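Local structure of branched-chain amino acid aminotransferase (Thermoproteus uzoniensis 768-20, 6THQ) at residues R143-S148 against E269-V274; M211-E216 against K242-E247. The protein probably catalyses the pyridoxal 5'-phosphate-dependent transfer of the amino group of leucine, isoleucine and valine to 2-oxoglutarate. One frame throughout, in Å; residues are numbered along the deposited sequence.

Contact 1: R143-S148 against E269-V274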
# COMPACT_ATOMS: atom_id res chain seq x y z
N ARG A 143 1.30 -21.13 -17.10
CA ARG A 143 0.05 -21.66 -16.50
C ARG A 143 -0.47 -20.62 -15.47
O ARG A 143 0.30 -20.05 -14.64
CB ARG A 143 0.34 -23.02 -15.90
CG ARG A 143 0.88 -24.06 -16.93
CD ARG A 143 1.72 -25.18 -16.32
NE ARG A 143 0.86 -25.71 -15.29
CZ ARG A 143 1.14 -25.77 -13.98
NH1 ARG A 143 2.35 -25.43 -13.54
NH2 ARG A 143 0.20 -26.21 -13.15
N ALA A 144 -1.75 -20.31 -15.57
CA ALA A 144 -2.33 -19.24 -14.79
C ALA A 144 -3.50 -19.79 -14.01
O ALA A 144 -4.14 -20.79 -14.42
CB ALA A 144 -2.75 -18.07 -15.70
N ALA A 145 -3.78 -19.16 -12.85
CA ALA A 145 -4.95 -19.54 -12.04
C ALA A 145 -5.73 -18.30 -11.72
O ALA A 145 -5.15 -17.23 -11.44
CB ALA A 145 -4.55 -20.30 -10.76
N VAL A 146 -7.05 -18.39 -11.83
CA VAL A 146 -7.89 -17.30 -11.31
C VAL A 146 -7.77 -17.43 -9.77
O VAL A 146 -8.00 -18.50 -9.25
CB VAL A 146 -9.33 -17.45 -11.75
CG1 VAL A 146 -10.14 -16.29 -11.17
CG2 VAL A 146 -9.40 -17.51 -13.31
N VAL A 147 -7.37 -16.36 -9.06
CA VAL A 147 -7.14 -16.39 -7.64
C VAL A 147 -8.36 -15.97 -6.83
O VAL A 147 -9.30 -15.42 -7.38
CB VAL A 147 -5.91 -15.56 -7.23
CG1 VAL A 147 -4.64 -16.22 -7.78
CG2 VAL A 147 -5.98 -14.12 -7.67
N SER A 148 -8.35 -16.26 -5.52
CA SER A 148 -9.45 -15.86 -4.63
C SER A 148 -9.51 -14.33 -4.35
O SER A 148 -10.57 -13.79 -4.04
CB SER A 148 -9.30 -16.61 -3.31
OG SER A 148 -8.11 -16.23 -2.66
N GLU A 269 -2.36 -22.45 -20.17
CA GLU A 269 -3.27 -23.13 -19.26
C GLU A 269 -3.92 -22.16 -18.30
O GLU A 269 -3.24 -21.30 -17.72
CB GLU A 269 -2.55 -24.24 -18.52
CG GLU A 269 -3.49 -25.31 -18.03
CD GLU A 269 -2.90 -26.11 -16.89
OE1 GLU A 269 -2.80 -25.70 -15.69
OE2 GLU A 269 -2.40 -27.16 -17.25
N ILE A 270 -5.23 -22.29 -18.13
CA ILE A 270 -5.94 -21.52 -17.15
C ILE A 270 -6.85 -22.42 -16.34
O ILE A 270 -7.77 -23.09 -16.85
CB ILE A 270 -6.63 -20.25 -17.75
CG1 ILE A 270 -7.71 -19.76 -16.82
CG2 ILE A 270 -7.23 -20.48 -19.12
CD1 ILE A 270 -7.11 -18.76 -15.89
N ASP A 271 -6.57 -22.47 -15.03
CA ASP A 271 -7.23 -23.42 -14.08
C ASP A 271 -7.37 -24.84 -14.67
O ASP A 271 -8.47 -25.40 -14.66
CB ASP A 271 -8.62 -22.94 -13.61
CG ASP A 271 -8.61 -21.48 -12.98
OD1 ASP A 271 -7.53 -20.96 -12.50
OD2 ASP A 271 -9.71 -20.87 -12.99
N GLY A 272 -6.29 -25.39 -15.21
CA GLY A 272 -6.33 -26.73 -15.79
C GLY A 272 -6.91 -26.79 -17.20
O GLY A 272 -6.78 -27.80 -17.85
N ARG A 273 -7.54 -25.74 -17.70
CA ARG A 273 -7.99 -25.77 -19.08
C ARG A 273 -6.86 -25.34 -20.05
O ARG A 273 -6.23 -24.29 -19.89
CB ARG A 273 -9.24 -24.90 -19.26
CG ARG A 273 -10.46 -25.51 -18.61
CD ARG A 273 -10.91 -24.69 -17.46
NE ARG A 273 -12.20 -25.14 -16.97
CZ ARG A 273 -12.40 -25.45 -15.69
NH1 ARG A 273 -11.36 -25.41 -14.88
NH2 ARG A 273 -13.61 -25.77 -15.19
N VAL A 274 -6.53 -26.24 -20.98
CA VAL A 274 -5.41 -26.07 -21.90
C VAL A 274 -5.78 -25.08 -23.02
O VAL A 274 -6.90 -25.09 -23.55
CB VAL A 274 -4.93 -27.44 -22.45
CG1 VAL A 274 -3.89 -27.26 -23.57
CG2 VAL A 274 -4.43 -28.29 -21.27

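Contact 2: M211-E216 against K242-E247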
# COMPACT_ATOMS: atom_id res chain seq x y z
N MET A 211 -9.50 -9.26 -27.84
CA MET A 211 -10.28 -8.59 -26.78
C MET A 211 -9.40 -8.36 -25.55
O MET A 211 -8.62 -9.24 -25.09
CB MET A 211 -11.49 -9.40 -26.37
CG MET A 211 -12.52 -9.56 -27.47
SD MET A 211 -13.78 -10.72 -26.80
CE MET A 211 -14.85 -11.01 -28.23
N THR A 212 -9.51 -7.16 -25.00
CA THR A 212 -8.83 -6.87 -23.74
C THR A 212 -9.81 -6.02 -22.88
O THR A 212 -10.54 -5.16 -23.41
CB THR A 212 -7.50 -6.13 -24.04
OG1 THR A 212 -6.63 -6.13 -22.91
CG2 THR A 212 -7.69 -4.66 -24.48
N PRO A 213 -9.84 -6.25 -21.56
CA PRO A 213 -10.73 -5.48 -20.71
C PRO A 213 -10.50 -3.97 -20.91
O PRO A 213 -9.38 -3.53 -21.04
CB PRO A 213 -10.26 -5.87 -19.30
CG PRO A 213 -9.68 -7.25 -19.48
CD PRO A 213 -9.00 -7.19 -20.80
N PRO A 214 -11.58 -3.18 -20.88
CA PRO A 214 -11.49 -1.75 -20.96
C PRO A 214 -10.93 -1.09 -19.71
O PRO A 214 -10.96 -1.69 -18.62
CB PRO A 214 -12.93 -1.32 -21.15
CG PRO A 214 -13.81 -2.43 -20.67
CD PRO A 214 -12.95 -3.66 -20.59
N LEU A 215 -10.42 0.13 -19.81
CA LEU A 215 -9.88 0.78 -18.63
C LEU A 215 -10.86 0.86 -17.48
O LEU A 215 -10.48 0.68 -16.34
CB LEU A 215 -9.42 2.20 -18.98
CG LEU A 215 -8.29 2.24 -20.05
CD1 LEU A 215 -7.82 3.67 -20.16
CD2 LEU A 215 -7.12 1.31 -19.73
N GLU A 216 -12.13 1.17 -17.78
CA GLU A 216 -13.11 1.35 -16.77
C GLU A 216 -13.34 0.08 -15.87
O GLU A 216 -13.97 0.17 -14.84
CB GLU A 216 -14.45 1.83 -17.34
CG GLU A 216 -15.10 0.89 -18.38
CD GLU A 216 -14.74 1.34 -19.83
OE1 GLU A 216 -13.63 1.97 -20.03
OE2 GLU A 216 -15.55 1.04 -20.78
N LYS A 242 -13.32 -4.71 -24.37
CA LYS A 242 -14.62 -5.19 -23.93
C LYS A 242 -14.39 -6.03 -22.64
O LYS A 242 -13.39 -6.75 -22.55
CB LYS A 242 -15.21 -6.03 -25.08
CG LYS A 242 -16.71 -6.32 -25.04
CD LYS A 242 -17.22 -7.19 -26.21
CE LYS A 242 -18.74 -7.55 -26.14
NZ LYS A 242 -19.80 -6.50 -26.39
N SER A 243 -15.31 -5.98 -21.68
CA SER A 243 -15.25 -6.89 -20.51
C SER A 243 -15.18 -8.37 -20.87
O SER A 243 -15.84 -8.79 -21.80
CB SER A 243 -16.45 -6.69 -19.59
OG SER A 243 -16.33 -5.49 -18.95
N ILE A 244 -14.43 -9.14 -20.10
CA ILE A 244 -14.21 -10.55 -20.34
C ILE A 244 -14.66 -11.27 -19.07
O ILE A 244 -14.32 -10.85 -17.98
CB ILE A 244 -12.70 -10.73 -20.54
CG1 ILE A 244 -12.32 -10.10 -21.87
CG2 ILE A 244 -12.28 -12.20 -20.58
CD1 ILE A 244 -10.82 -10.21 -22.09
N THR A 245 -15.38 -12.35 -19.22
CA THR A 245 -15.77 -13.15 -18.11
C THR A 245 -14.88 -14.36 -18.06
O THR A 245 -14.22 -14.71 -19.03
CB THR A 245 -17.22 -13.66 -18.22
OG1 THR A 245 -17.33 -14.46 -19.38
CG2 THR A 245 -18.19 -12.56 -18.34
N ARG A 246 -14.87 -15.00 -16.90
CA ARG A 246 -14.16 -16.27 -16.74
C ARG A 246 -14.48 -17.32 -17.82
O ARG A 246 -13.61 -18.02 -18.29
CB ARG A 246 -14.44 -16.85 -15.36
CG ARG A 246 -13.54 -18.06 -15.10
CD ARG A 246 -14.12 -18.93 -14.04
NE ARG A 246 -14.26 -18.28 -12.73
CZ ARG A 246 -13.53 -18.56 -11.65
NH1 ARG A 246 -12.53 -19.49 -11.71
NH2 ARG A 246 -13.84 -17.93 -10.50
N GLU A 247 -15.76 -17.50 -18.13
CA GLU A 247 -16.15 -18.48 -19.17
C GLU A 247 -15.45 -18.16 -20.53
O GLU A 247 -14.99 -19.07 -21.20
CB GLU A 247 -17.67 -18.57 -19.36
CG GLU A 247 -18.44 -18.91 -18.07
CD GLU A 247 -18.89 -17.66 -17.36
OE1 GLU A 247 -20.12 -17.44 -17.32
OE2 GLU A 247 -18.01 -16.87 -16.94

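Contact 1: R143-S148 against E269-V274
R143 and A144 pair in parallel with E269 and I270, and two backbone hydrogen bonds hold the strands: A144 N donates a hydrogen bond to E269 O (2.8 Å), and A144 O accepts one from D271 N (3.0 Å). Beyond this point D271 takes over with its side chain. Its OD1 offers the syn lone pair to V146 N at 2.7 Å, so a carboxylate oxygen continues the pairing where the strand 265-270 has already turned away. OD2, the second oxygen, lies against V146 CG2 and accepts a hydrogen bond from the hydroxyl of Y250. A type I' beta turn from I270 to R273 closes the hairpin of strands 265-270 and 273-274 at the border of the mixed sheet, in which strand 142-146 runs between 184-188 and 265-270. R273 NH1 closes back on D271 O, which lies in its guanidinium plane. On one face of the sheet R143 and E269 run side by side; their long salt bridge, NE to OE1 at 3.7 Å, joins planes turned 84° apart, while R143 NH1 is held by G181 O. On the other face I270 swings CG1 anti to its backbone N (chi1 161°), which brings CD1 to 3.7 Å from V146 CG2, with L249 and Y250 of helix 246-250 also packed on I270.

Contact 2: M211-E216 against K242-E247
K242 meets T212 where the two parallel strands of a beta-alpha-beta unit pair, strand 209-212 leading through helix 223-234 to strand 239-245. The amide K242 N donates to T212 O (3.0 Å), but the bond is bent, with 135° at the hydrogen, and the donor sits above the carbonyl plane. The carbonyl of K242 then faces the two prolines: its O receives a CA-H...O contact from P213 CA at 3.5 Å, and its carbon lies 3.4 Å from CD of P214. At S243 the backbone stays close to the P214 ring, S243 N being 3.5 Å from P214 CD, while OG brushes that carbon and makes its hydrogen bond to D217, just past the first segment. With prolines at 213 and 214 there is no amide proton to extend the strand pairing, and the contact there passes to ring carbons. I244 turns back toward strand 209-212, and its CG1 branch, beside the backbone N and extended at chi2 (178°), carries CD1 across to the other segment. There the CD1 methyl touches both main chain and proline ring, 3.8 Å from M211 O and from P213 CD.

Both contacts belong to the same mixed sheet, their centres about 17 Å apart. The second segment of contact 2 runs into helix 246-250, which also packs against contact 1, and there the two meet directly: R246 NH1 lies 3.4 Å from D271 OD2 in a long, weak ion pair and 3.8 Å from V146 CB. Y250 joins them further, its hydroxyl bonding to both D271 OD2 and R246 NH1. Their relation to the cofactor differs. The side chain of T212, in contact 2, is about 10 Å from the bound pyridoxal 5'-phosphate and from the side chain of T224, which binds the cofactor, whereas in contact 1 the side chain of A144 is about 14 Å from a bound 2-[O-phosphonopyridoxyl]-amino-pentanoic acid.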